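Side-chain contacts in ATP-dependent DNA helicase (Mycobacterium smegmatis, PDB 5V9X), which probably couples ATP hydrolysis to 3'-to-5' movement along a single DNA strand, unwinding RNA:DNA hybrids as it goes: residues 674-679 / 686-691; 698-703 / 868-873; 78-83 / 98-103. All blocks are in the same frame, centred on the assembly; numbering follows the deposited sequence.

How the interactions relate
Interactions 1 and 2 belong to one small mixed sheet in the C-terminal region: strands 684-691 and 697-702 are neighbours in it, hydrogen-bonded at V686 with H702 and E688 with I700. Interaction 3 stands across the chain's centre, more than 50 Å from either between centres, in the first parallel sheet beside the nucleotide site. All three are buried contacts without a hydrogen bond between their segments, but in interaction 2 the far side of the helix end lies against DNA, whereas interaction 3 fills the interior between helix and sheet. Interaction 1 mixes methyls with a buried carboxylate, interaction 2 pairs aliphatic branches, and interaction 3 joins aromatic rings and small aliphatic groups.

Interaction 1 of 3, residues 674-679 / 686-691; sequences EATGVV and VVERFR
The carboxylate of E688 is the flat group here, and the methyl of T676 sits over one of its faces: CG2 of T676 is 3.7 Å from OE1 of E688, displaced toward that oxygen and well above the plane. From the opposite side of the plane the imidazole of H702 comes obliquely toward OE1. The hydroxyl of S864 bonds to OE1 and that of T860 to OE2, so the methyl covers the group without competing for either bond. An extended chain, with CG anti to the backbone N (chi1 174°), carries the carboxylate out from strand 684-691 of the C-terminal mixed sheet, on which helix 661-676 packs here; the T676 side chain crosses it at about a right angle.

Two residues back along the strand, V686 spreads its methyls between two partners. CG1 packs against CB of T676 at 4.0 Å, while CG2 meets CG2 of V678 at 3.9 Å. A branched valine suits this spot because it can touch both T676, near the end of helix 661-676, and V678 beyond G677.

With chi1 near 57°, T676 OG1 turns back to donate to V678 O, nearly along the C=O axis; Q672 O is a second acceptor within bonding distance, so the single proton is shared or alternates between them. The chain turns at G677, whose positive phi suits glycine, and then passes V686.

Threonine therefore fits by having two faces: its hydroxyl ties the turn together, and its methyl shields a buried carboxylate whose hydrogen bonds to S864 and T860 probably help to stabilise its negative charge.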
loop_
_atom_site.group_PDB
_atom_site.type_symbol
_atom_site.label_atom_id
_atom_site.label_comp_id
_atom_site.label_asym_id
_atom_site.label_seq_id
_atom_site.Cartn_x
_atom_site.Cartn_y
_atom_site.Cartn_z
ATOM N N GLU A 674 19.163 -21.570 22.269
ATOM C CA GLU A 674 19.345 -22.917 22.800
ATOM C C GLU A 674 19.055 -23.983 21.751
ATOM O O GLU A 674 19.586 -25.095 21.837
ATOM C CB GLU A 674 18.451 -23.134 24.020
ATOM C CG GLU A 674 18.804 -22.278 25.222
ATOM C CD GLU A 674 17.800 -22.426 26.349
ATOM O OE1 GLU A 674 16.848 -23.221 26.198
ATOM O OE2 GLU A 674 17.960 -21.746 27.385
ATOM N N ALA A 675 18.225 -23.671 20.760
ATOM C CA ALA A 675 17.826 -24.676 19.783
ATOM C C ALA A 675 18.794 -24.778 18.608
ATOM O O ALA A 675 19.097 -25.890 18.159
ATOM C CB ALA A 675 16.413 -24.379 19.277
ATOM N N THR A 676 19.290 -23.648 18.095
ATOM C CA THR A 676 20.195 -23.654 16.949
ATOM C C THR A 676 21.567 -23.074 17.286
ATOM O O THR A 676 22.348 -22.783 16.375
ATOM C CB THR A 676 19.595 -22.892 15.766
ATOM O OG1 THR A 676 19.281 -21.550 16.156
ATOM C CG2 THR A 676 18.332 -23.582 15.268
ATOM N N GLY A 677 21.884 -22.894 18.568
ATOM C CA GLY A 677 23.180 -22.369 18.941
ATOM C C GLY A 677 23.284 -20.871 18.749
ATOM O O GLY A 677 23.657 -20.141 19.675
ATOM N N VAL A 678 22.945 -20.401 17.548
ATOM C CA VAL A 678 22.941 -18.984 17.209
ATOM C C VAL A 678 21.579 -18.638 16.626
ATOM O O VAL A 678 20.808 -19.512 16.223
ATOM C CB VAL A 678 24.063 -18.616 16.213
ATOM C CG1 VAL A 678 25.428 -18.969 16.792
ATOM C CG2 VAL A 678 23.842 -19.323 14.881
ATOM N N VAL A 679 21.291 -17.342 16.574
ATOM C CA VAL A 679 20.015 -16.881 16.035
ATOM C C VAL A 679 20.236 -16.259 14.660
ATOM O O VAL A 679 21.283 -15.642 14.410
ATOM C CB VAL A 679 19.318 -15.899 16.994
ATOM C CG1 VAL A 679 19.290 -16.468 18.408
ATOM C CG2 VAL A 679 19.983 -14.528 16.966
ATOM N N VAL A 686 20.732 -19.419 9.190
ATOM C CA VAL A 686 20.729 -20.719 9.854
ATOM C C VAL A 686 19.927 -21.694 9.005
ATOM O O VAL A 686 18.754 -21.441 8.699
ATOM C CB VAL A 686 20.155 -20.639 11.276
ATOM C CG1 VAL A 686 19.998 -22.039 11.854
ATOM C CG2 VAL A 686 21.055 -19.795 12.163
ATOM N N VAL A 687 20.554 -22.804 8.635
ATOM C CA VAL A 687 19.881 -23.898 7.948
ATOM C C VAL A 687 19.590 -24.974 8.985
ATOM O O VAL A 687 20.510 -25.580 9.546
ATOM C CB VAL A 687 20.723 -24.440 6.786
ATOM C CG1 VAL A 687 20.080 -25.683 6.206
ATOM C CG2 VAL A 687 20.879 -23.368 5.716
ATOM N N GLU A 688 18.308 -25.208 9.247
ATOM C CA GLU A 688 17.863 -26.117 10.293
ATOM C C GLU A 688 17.221 -27.339 9.658
ATOM O O GLU A 688 16.412 -27.210 8.735
ATOM C CB GLU A 688 16.876 -25.419 11.230
ATOM C CG GLU A 688 16.256 -26.327 12.270
ATOM C CD GLU A 688 15.422 -25.562 13.273
ATOM O OE1 GLU A 688 15.389 -24.316 13.192
ATOM O OE2 GLU A 688 14.801 -26.206 14.142
ATOM N N ARG A 689 17.581 -28.520 10.154
ATOM C CA ARG A 689 17.087 -29.772 9.605
ATOM C C ARG A 689 16.537 -30.653 10.718
ATOM O O ARG A 689 17.103 -30.717 11.813
ATOM C CB ARG A 689 18.191 -30.518 8.845
ATOM C CG ARG A 689 17.714 -31.775 8.140
ATOM C CD ARG A 689 18.832 -32.468 7.374
ATOM N NE ARG A 689 20.000 -32.731 8.212
ATOM C CZ ARG A 689 21.112 -32.003 8.188
ATOM N NH1 ARG A 689 21.209 -30.968 7.365
ATOM N NH2 ARG A 689 22.128 -32.309 8.984
ATOM N N PHE A 690 15.426 -31.321 10.426
ATOM C CA PHE A 690 14.834 -32.299 11.327
ATOM C C PHE A 690 13.991 -33.249 10.491
ATOM O O PHE A 690 13.698 -32.982 9.323
ATOM C CB PHE A 690 14.000 -31.628 12.427
ATOM C CG PHE A 690 12.914 -30.724 11.906
ATOM C CD1 PHE A 690 13.153 -29.373 11.709
ATOM C CD2 PHE A 690 11.651 -31.223 11.625
ATOM C CE1 PHE A 690 12.156 -28.537 11.235
ATOM C CE2 PHE A 690 10.652 -30.392 11.150
ATOM C CZ PHE A 690 10.905 -29.049 10.955
ATOM N N ARG A 691 13.610 -34.368 11.097
ATOM C CA ARG A 691 12.763 -35.347 10.432
ATOM C C ARG A 691 11.336 -35.231 10.949
ATOM O O ARG A 691 11.112 -35.001 12.141
ATOM C CB ARG A 691 13.286 -36.770 10.636
ATOM C CG ARG A 691 13.371 -37.217 12.081
ATOM C CD ARG A 691 13.712 -38.694 12.168
ATOM N NE ARG A 691 14.947 -39.010 11.457
ATOM C CZ ARG A 691 16.158 -38.943 11.999
ATOM N NH1 ARG A 691 17.228 -39.250 11.279
ATOM N NH2 ARG A 691 16.300 -38.568 13.263
#

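Interaction 2 of 3, residues 698-703 / 868-873. With nucleotides of chain B.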
loop_
_atom_site.group_PDB
_atom_site.type_symbol
_atom_site.label_atom_id
_atom_site.label_comp_id
_atom_site.label_asym_id
_atom_site.label_seq_id
_atom_site.Cartn_x
_atom_site.Cartn_y
_atom_site.Cartn_z
ATOM N N ARG A 698 13.012 -32.293 6.731
ATOM C CA ARG A 698 12.572 -30.915 6.555
ATOM C C ARG A 698 13.756 -29.995 6.794
ATOM O O ARG A 698 14.298 -29.954 7.904
ATOM C CB ARG A 698 11.416 -30.569 7.497
ATOM C CG ARG A 698 10.063 -30.577 6.812
ATOM C CD ARG A 698 8.939 -30.194 7.759
ATOM N NE ARG A 698 7.665 -30.089 7.054
ATOM C CZ ARG A 698 6.917 -31.130 6.705
ATOM N NH1 ARG A 698 7.316 -32.362 6.993
ATOM N NH2 ARG A 698 5.772 -30.942 6.064
ATOM N N VAL A 699 14.157 -29.266 5.758
ATOM C CA VAL A 699 15.307 -28.371 5.806
ATOM C C VAL A 699 14.798 -26.944 5.669
ATOM O O VAL A 699 14.205 -26.584 4.645
ATOM C CB VAL A 699 16.329 -28.704 4.709
ATOM C CG1 VAL A 699 17.586 -27.878 4.892
ATOM C CG2 VAL A 699 16.653 -30.190 4.723
ATOM N N ILE A 700 15.034 -26.132 6.695
ATOM C CA ILE A 700 14.522 -24.770 6.768
ATOM C C ILE A 700 15.691 -23.801 6.690
ATOM O O ILE A 700 16.664 -23.929 7.442
ATOM C CB ILE A 700 13.714 -24.545 8.058
ATOM C CG1 ILE A 700 12.470 -25.436 8.069
ATOM C CG2 ILE A 700 13.326 -23.084 8.192
ATOM C CD1 ILE A 700 11.686 -25.369 9.357
ATOM N N LEU A 701 15.599 -22.836 5.778
ATOM C CA LEU A 701 16.553 -21.738 5.712
ATOM C C LEU A 701 16.001 -20.574 6.520
ATOM O O LEU A 701 14.876 -20.129 6.281
ATOM C CB LEU A 701 16.811 -21.308 4.268
ATOM C CG LEU A 701 17.591 -20.000 4.098
ATOM C CD1 LEU A 701 18.961 -20.085 4.761
ATOM C CD2 LEU A 701 17.724 -19.633 2.627
ATOM N N HIS A 702 16.781 -20.095 7.482
ATOM C CA HIS A 702 16.390 -18.964 8.309
ATOM C C HIS A 702 17.100 -17.709 7.820
ATOM O O HIS A 702 18.332 -17.680 7.733
ATOM C CB HIS A 702 16.722 -19.221 9.777
ATOM C CG HIS A 702 15.852 -20.247 10.435
ATOM N ND1 HIS A 702 15.951 -21.594 10.162
ATOM C CD2 HIS A 702 14.878 -20.124 11.367
ATOM C CE1 HIS A 702 15.075 -22.256 10.893
ATOM N NE2 HIS A 702 14.409 -21.388 11.632
ATOM N N SER A 703 16.320 -16.675 7.507
ATOM C CA SER A 703 16.819 -15.413 6.973
ATOM C C SER A 703 15.717 -14.369 7.062
ATOM O O SER A 703 14.567 -14.657 6.711
ATOM C CB SER A 703 17.280 -15.576 5.524
ATOM O OG SER A 703 17.238 -14.340 4.831
ATOM N N ALA A 868 9.268 -23.323 14.220
ATOM C CA ALA A 868 7.869 -23.532 14.578
ATOM C C ALA A 868 6.988 -22.417 14.032
ATOM O O ALA A 868 5.865 -22.668 13.581
ATOM C CB ALA A 868 7.724 -23.633 16.096
ATOM N N SER A 869 7.483 -21.179 14.061
ATOM C CA SER A 869 6.701 -20.053 13.559
ATOM C C SER A 869 6.472 -20.164 12.056
ATOM O O SER A 869 5.365 -19.902 11.568
ATOM C CB SER A 869 7.404 -18.741 13.904
ATOM O OG SER A 869 6.636 -17.620 13.499
ATOM N N LEU A 870 7.508 -20.554 11.305
ATOM C CA LEU A 870 7.368 -20.700 9.860
ATOM C C LEU A 870 6.367 -21.793 9.513
ATOM O O LEU A 870 5.617 -21.673 8.537
ATOM C CB LEU A 870 8.728 -20.997 9.228
ATOM C CG LEU A 870 9.756 -19.869 9.292
ATOM C CD1 LEU A 870 11.068 -20.309 8.670
ATOM C CD2 LEU A 870 9.226 -18.622 8.601
ATOM N N LEU A 871 6.350 -22.872 10.289
ATOM C CA LEU A 871 5.283 -23.853 10.166
ATOM C C LEU A 871 3.986 -23.236 10.676
ATOM O O LEU A 871 3.993 -22.491 11.659
ATOM C CB LEU A 871 5.631 -25.118 10.947
ATOM C CG LEU A 871 7.028 -25.673 10.646
ATOM C CD1 LEU A 871 7.413 -26.780 11.616
ATOM C CD2 LEU A 871 7.127 -26.159 9.208
ATOM N N PHE A 872 2.879 -23.545 9.994
ATOM C CA PHE A 872 1.605 -22.842 10.163
ATOM C C PHE A 872 1.322 -22.499 11.622
ATOM O O PHE A 872 1.505 -23.328 12.515
ATOM C CB PHE A 872 0.461 -23.697 9.593
ATOM C CG PHE A 872 0.094 -24.874 10.449
ATOM C CD1 PHE A 872 0.777 -26.071 10.327
ATOM C CD2 PHE A 872 -0.936 -24.786 11.373
ATOM C CE1 PHE A 872 0.442 -27.160 11.112
ATOM C CE2 PHE A 872 -1.273 -25.867 12.164
ATOM C CZ PHE A 872 -0.584 -27.058 12.032
ATOM N N GLY A 873 0.893 -21.263 11.854
ATOM C CA GLY A 873 0.640 -20.787 13.203
ATOM C C GLY A 873 -0.745 -20.203 13.383
ATOM O O GLY A 873 -1.450 -20.551 14.329
ATOM P P DC B 3 -3.582 -17.860 18.765
ATOM O OP1 DC B 3 -3.665 -16.921 19.905
ATOM O OP2 DC B 3 -4.781 -18.616 18.344
ATOM O "O5'" DC B 3 -3.019 -17.043 17.506
ATOM C "C5'" DC B 3 -3.504 -15.723 17.254
ATOM C "C4'" DC B 3 -3.182 -15.261 15.839
ATOM O "O4'" DC B 3 -1.751 -15.338 15.602
ATOM C "C3'" DC B 3 -3.847 -16.058 14.712
ATOM O "O3'" DC B 3 -4.310 -15.166 13.698
ATOM C "C2'" DC B 3 -2.705 -16.932 14.198
ATOM C "C1'" DC B 3 -1.519 -16.000 14.380
ATOM N N1 DC B 3 -0.206 -16.700 14.464
ATOM C C2 DC B 3 0.684 -16.640 13.384
ATOM O O2 DC B 3 0.363 -16.007 12.371
ATOM N N3 DC B 3 1.875 -17.280 13.480
ATOM C C4 DC B 3 2.186 -17.952 14.590
ATOM N N4 DC B 3 3.371 -18.568 14.638
ATOM C C5 DC B 3 1.291 -18.024 15.699
ATOM C C6 DC B 3 0.121 -17.387 15.594
ATOM P P DA B 2 -2.631 -24.203 22.470
ATOM O OP1 DA B 2 -2.754 -23.577 23.806
ATOM O OP2 DA B 2 -3.824 -24.797 21.825
ATOM O "O5'" DA B 2 -1.992 -23.139 21.455
ATOM C "C5'" DA B 2 -2.838 -22.298 20.669
ATOM C "C4'" DA B 2 -2.108 -21.032 20.250
ATOM O "O4'" DA B 2 -0.741 -21.362 19.887
ATOM C "C3'" DA B 2 -2.689 -20.323 19.029
ATOM O "O3'" DA B 2 -2.427 -18.924 19.106
ATOM C "C2'" DA B 2 -1.904 -20.961 17.895
ATOM C "C1'" DA B 2 -0.524 -21.041 18.528
ATOM N N9 DA B 2 0.328 -22.064 17.937
ATOM C C8 DA B 2 0.024 -23.382 17.744
ATOM N N7 DA B 2 0.990 -24.071 17.185
ATOM C C5 DA B 2 1.998 -23.139 16.999
ATOM C C6 DA B 2 3.292 -23.237 16.449
ATOM N N6 DA B 2 3.803 -24.375 15.967
ATOM N N1 DA B 2 4.041 -22.115 16.412
ATOM C C2 DA B 2 3.526 -20.978 16.896
ATOM N N3 DA B 2 2.327 -20.764 17.435
ATOM C C4 DA B 2 1.606 -21.897 17.457
ATOM P P DT B 5 -8.597 -17.328 8.703
ATOM O OP1 DT B 5 -9.351 -16.661 9.787
ATOM O OP2 DT B 5 -9.323 -17.948 7.573
ATOM O "O5'" DT B 5 -7.552 -16.287 8.088
ATOM C "C5'" DT B 5 -6.894 -16.586 6.865
ATOM C "C4'" DT B 5 -5.727 -15.644 6.632
ATOM O "O4'" DT B 5 -4.631 -16.009 7.511
ATOM C "C3'" DT B 5 -5.157 -15.675 5.221
ATOM O "O3'" DT B 5 -4.666 -14.405 4.868
ATOM C "C2'" DT B 5 -4.029 -16.685 5.334
ATOM C "C1'" DT B 5 -3.526 -16.463 6.752
ATOM N N1 DT B 5 -3.003 -17.711 7.373
ATOM C C2 DT B 5 -1.662 -17.811 7.665
ATOM O O2 DT B 5 -0.863 -16.915 7.454
ATOM N N3 DT B 5 -1.285 -19.003 8.224
ATOM C C4 DT B 5 -2.099 -20.087 8.509
ATOM O O4 DT B 5 -1.665 -21.118 9.014
ATOM C C5 DT B 5 -3.493 -19.918 8.172
ATOM C C7 DT B 5 -4.473 -21.023 8.433
ATOM C C6 DT B 5 -3.872 -18.754 7.624
#
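I700 and L870 meet where the C-terminal helix 865-870 rests on the five-stranded mixed sheet, an alpha-on-beta contact made by strand 697-702. The apolar part is compact: CG2 of I700 touches CD1 of L870 at 3.6 Å, and the two side chains run past each other in opposite directions. I700 has CG2 anti to the backbone N (chi1 -64°), which extends that methyl toward the helix. A beta-branched residue suits a strand, and the long leucine suits a helix that must reach down to the sheet. L870 also packs on I739 of the next strand, 737-742, and L871 joins it there, so the helix end is seated on two neighbouring strands.

The polar side belongs to the outer surface of the same helix, which faces the tracking strand. S869 is held by a hydrogen bond to T434 OG1, and its OG lies 3.6 Å from N4 of DC3 of chain B, a proximity rather than a bond. The carbonyl oxygen of A868 comes within 3.4 Å of N1 of DA2 of chain B; both atoms are normally acceptors, so this too is contact without a hydrogen bond. The small side chains of A868 and S869 let the bases come close to the helix.

Van der Waals contact with the bases continues into the tail. F872 is poorly ordered, so the approach of its CB to O4 of DT5 of chain B is uncertain. At G873, where no side chain intervenes, CA sits directly over the face of DC3 of chain B, 3.5 Å from its C4.

Interaction 3 of 3, residues 78-83 / 98-103; sequences AAFLWA and TQVLYV
Y102 swings its ring out from the strand with CG anti to the backbone N (chi1 170°), which brings CD2 and CB of Y102 against CE2 and CZ of F80. On the other side, a first torsion of -92° carries the phenyl group of F80 from the flank of helix 75-88 across to the strand. Y102 CD2 lies at the edge of the phenyl ring, near its plane, 3.5 Å from F80 CE2. The planes are inclined by 29° and the centroids of the F80 and Y102 rings are 5.7 Å apart, so the rings are slid past one another with little overlap.

This is the packing of a beta-alpha-beta crossover in the first RecA-like domain: helix 75-88, which follows the probable P-loop, covers the sheet, and its segment 78-83 runs nearly antiparallel to strand 100-103 (168° between their directions). V100 offers one methyl to F80 and the other to A83. Its CG1 touches F80 CE1 at 4.1 Å, and its CG2 meets A83 CB at 3.7 Å. Alanine's small side chain allows the helix to come near the branched valine, while the longer phenylalanine reaches further along the strand and also packs on V113 of helix 107-116.

Tyrosine combines an apolar ring for the core with a polar tip. Y102 OH is hydrogen-bonded to OD2 of D191, probably the aspartate of the DEVH motif, and the Y102 side chain lies about 6 Å from the bound magnesium ion.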
loop_
_atom_site.group_PDB
_atom_site.type_symbol
_atom_site.label_atom_id
_atom_site.label_comp_id
_atom_site.label_asym_id
_atom_site.label_seq_id
_atom_site.Cartn_x
_atom_site.Cartn_y
_atom_site.Cartn_z
ATOM N N ALA A 78 -1.411 24.426 3.466
ATOM C CA ALA A 78 -0.241 24.710 2.641
ATOM C C ALA A 78 -0.575 24.581 1.162
ATOM O O ALA A 78 -0.187 25.429 0.352
ATOM C CB ALA A 78 0.910 23.775 3.013
ATOM N N ALA A 79 -1.314 23.534 0.796
ATOM C CA ALA A 79 -1.645 23.302 -0.603
ATOM C C ALA A 79 -2.879 24.077 -1.048
ATOM O O ALA A 79 -3.016 24.378 -2.238
ATOM C CB ALA A 79 -1.854 21.808 -0.850
ATOM N N PHE A 80 -3.773 24.419 -0.123
ATOM C CA PHE A 80 -5.067 24.982 -0.487
ATOM C C PHE A 80 -5.132 26.500 -0.393
ATOM O O PHE A 80 -5.778 27.131 -1.236
ATOM C CB PHE A 80 -6.172 24.382 0.391
ATOM C CG PHE A 80 -6.824 23.163 -0.199
ATOM C CD1 PHE A 80 -7.784 23.287 -1.190
ATOM C CD2 PHE A 80 -6.484 21.894 0.243
ATOM C CE1 PHE A 80 -8.390 22.169 -1.734
ATOM C CE2 PHE A 80 -7.086 20.772 -0.298
ATOM C CZ PHE A 80 -8.040 20.909 -1.286
ATOM N N LEU A 81 -4.468 27.107 0.599
ATOM C CA LEU A 81 -4.784 28.487 0.966
ATOM C C LEU A 81 -4.517 29.460 -0.177
ATOM O O LEU A 81 -5.303 30.388 -0.402
ATOM C CB LEU A 81 -3.995 28.905 2.206
ATOM C CG LEU A 81 -4.492 30.215 2.825
ATOM C CD1 LEU A 81 -5.908 30.042 3.357
ATOM C CD2 LEU A 81 -3.555 30.703 3.916
ATOM N N TRP A 82 -3.413 29.277 -0.905
ATOM C CA TRP A 82 -3.119 30.183 -2.010
ATOM C C TRP A 82 -4.194 30.101 -3.086
ATOM O O TRP A 82 -4.655 31.126 -3.600
ATOM C CB TRP A 82 -1.744 29.883 -2.606
ATOM C CG TRP A 82 -1.411 30.815 -3.727
ATOM C CD1 TRP A 82 -1.472 30.547 -5.063
ATOM C CD2 TRP A 82 -1.000 32.183 -3.610
ATOM N NE1 TRP A 82 -1.108 31.658 -5.785
ATOM C CE2 TRP A 82 -0.814 32.677 -4.916
ATOM C CE3 TRP A 82 -0.763 33.035 -2.527
ATOM C CZ2 TRP A 82 -0.401 33.984 -5.169
ATOM C CZ3 TRP A 82 -0.354 34.333 -2.779
ATOM C CH2 TRP A 82 -0.177 34.793 -4.089
ATOM N N ALA A 83 -4.603 28.882 -3.442
ATOM C CA ALA A 83 -5.697 28.724 -4.395
ATOM C C ALA A 83 -6.994 29.294 -3.836
ATOM O O ALA A 83 -7.798 29.872 -4.579
ATOM C CB ALA A 83 -5.868 27.250 -4.759
ATOM N N THR A 98 -14.510 24.143 -12.815
ATOM C CA THR A 98 -13.723 23.592 -11.719
ATOM C C THR A 98 -12.298 24.130 -11.772
ATOM O O THR A 98 -11.598 23.960 -12.775
ATOM C CB THR A 98 -13.729 22.066 -11.779
ATOM O OG1 THR A 98 -15.081 21.589 -11.722
ATOM C CG2 THR A 98 -12.949 21.491 -10.609
ATOM N N GLN A 99 -11.874 24.782 -10.689
ATOM C CA GLN A 99 -10.600 25.492 -10.629
ATOM C C GLN A 99 -9.514 24.725 -9.889
ATOM O O GLN A 99 -8.349 24.764 -10.298
ATOM C CB GLN A 99 -10.791 26.856 -9.961
ATOM C CG GLN A 99 -11.631 27.835 -10.768
ATOM C CD GLN A 99 -10.849 28.489 -11.889
ATOM O OE1 GLN A 99 -9.810 29.110 -11.657
ATOM N NE2 GLN A 99 -11.344 28.352 -13.115
ATOM N N VAL A 100 -9.862 24.038 -8.804
ATOM C CA VAL A 100 -8.912 23.276 -8.004
ATOM C C VAL A 100 -9.336 21.815 -8.017
ATOM O O VAL A 100 -10.523 21.505 -7.879
ATOM C CB VAL A 100 -8.829 23.812 -6.558
ATOM C CG1 VAL A 100 -7.903 22.948 -5.712
ATOM C CG2 VAL A 100 -8.363 25.261 -6.555
ATOM N N LEU A 101 -8.365 20.919 -8.190
ATOM C CA LEU A 101 -8.611 19.480 -8.195
ATOM C C LEU A 101 -7.761 18.838 -7.107
ATOM O O LEU A 101 -6.531 18.798 -7.213
ATOM C CB LEU A 101 -8.302 18.870 -9.562
ATOM C CG LEU A 101 -8.540 17.360 -9.679
ATOM C CD1 LEU A 101 -10.014 17.025 -9.515
ATOM C CD2 LEU A 101 -8.009 16.825 -10.996
ATOM N N TYR A 102 -8.415 18.340 -6.064
ATOM C CA TYR A 102 -7.756 17.604 -4.995
ATOM C C TYR A 102 -8.019 16.116 -5.188
ATOM O O TYR A 102 -9.171 15.703 -5.354
ATOM C CB TYR A 102 -8.262 18.071 -3.627
ATOM C CG TYR A 102 -7.822 17.208 -2.462
ATOM C CD1 TYR A 102 -8.517 16.052 -2.128
ATOM C CD2 TYR A 102 -6.728 17.560 -1.682
ATOM C CE1 TYR A 102 -8.127 15.264 -1.070
ATOM C CE2 TYR A 102 -6.334 16.777 -0.615
ATOM C CZ TYR A 102 -7.037 15.626 -0.314
ATOM O OH TYR A 102 -6.659 14.831 0.746
ATOM N N VAL A 103 -6.955 15.315 -5.155
ATOM C CA VAL A 103 -7.047 13.871 -5.342
ATOM C C VAL A 103 -6.566 13.182 -4.073
ATOM O O VAL A 103 -5.453 13.446 -3.601
ATOM C CB VAL A 103 -6.228 13.399 -6.558
ATOM C CG1 VAL A 103 -6.333 11.890 -6.712
ATOM C CG2 VAL A 103 -6.699 14.100 -7.823
#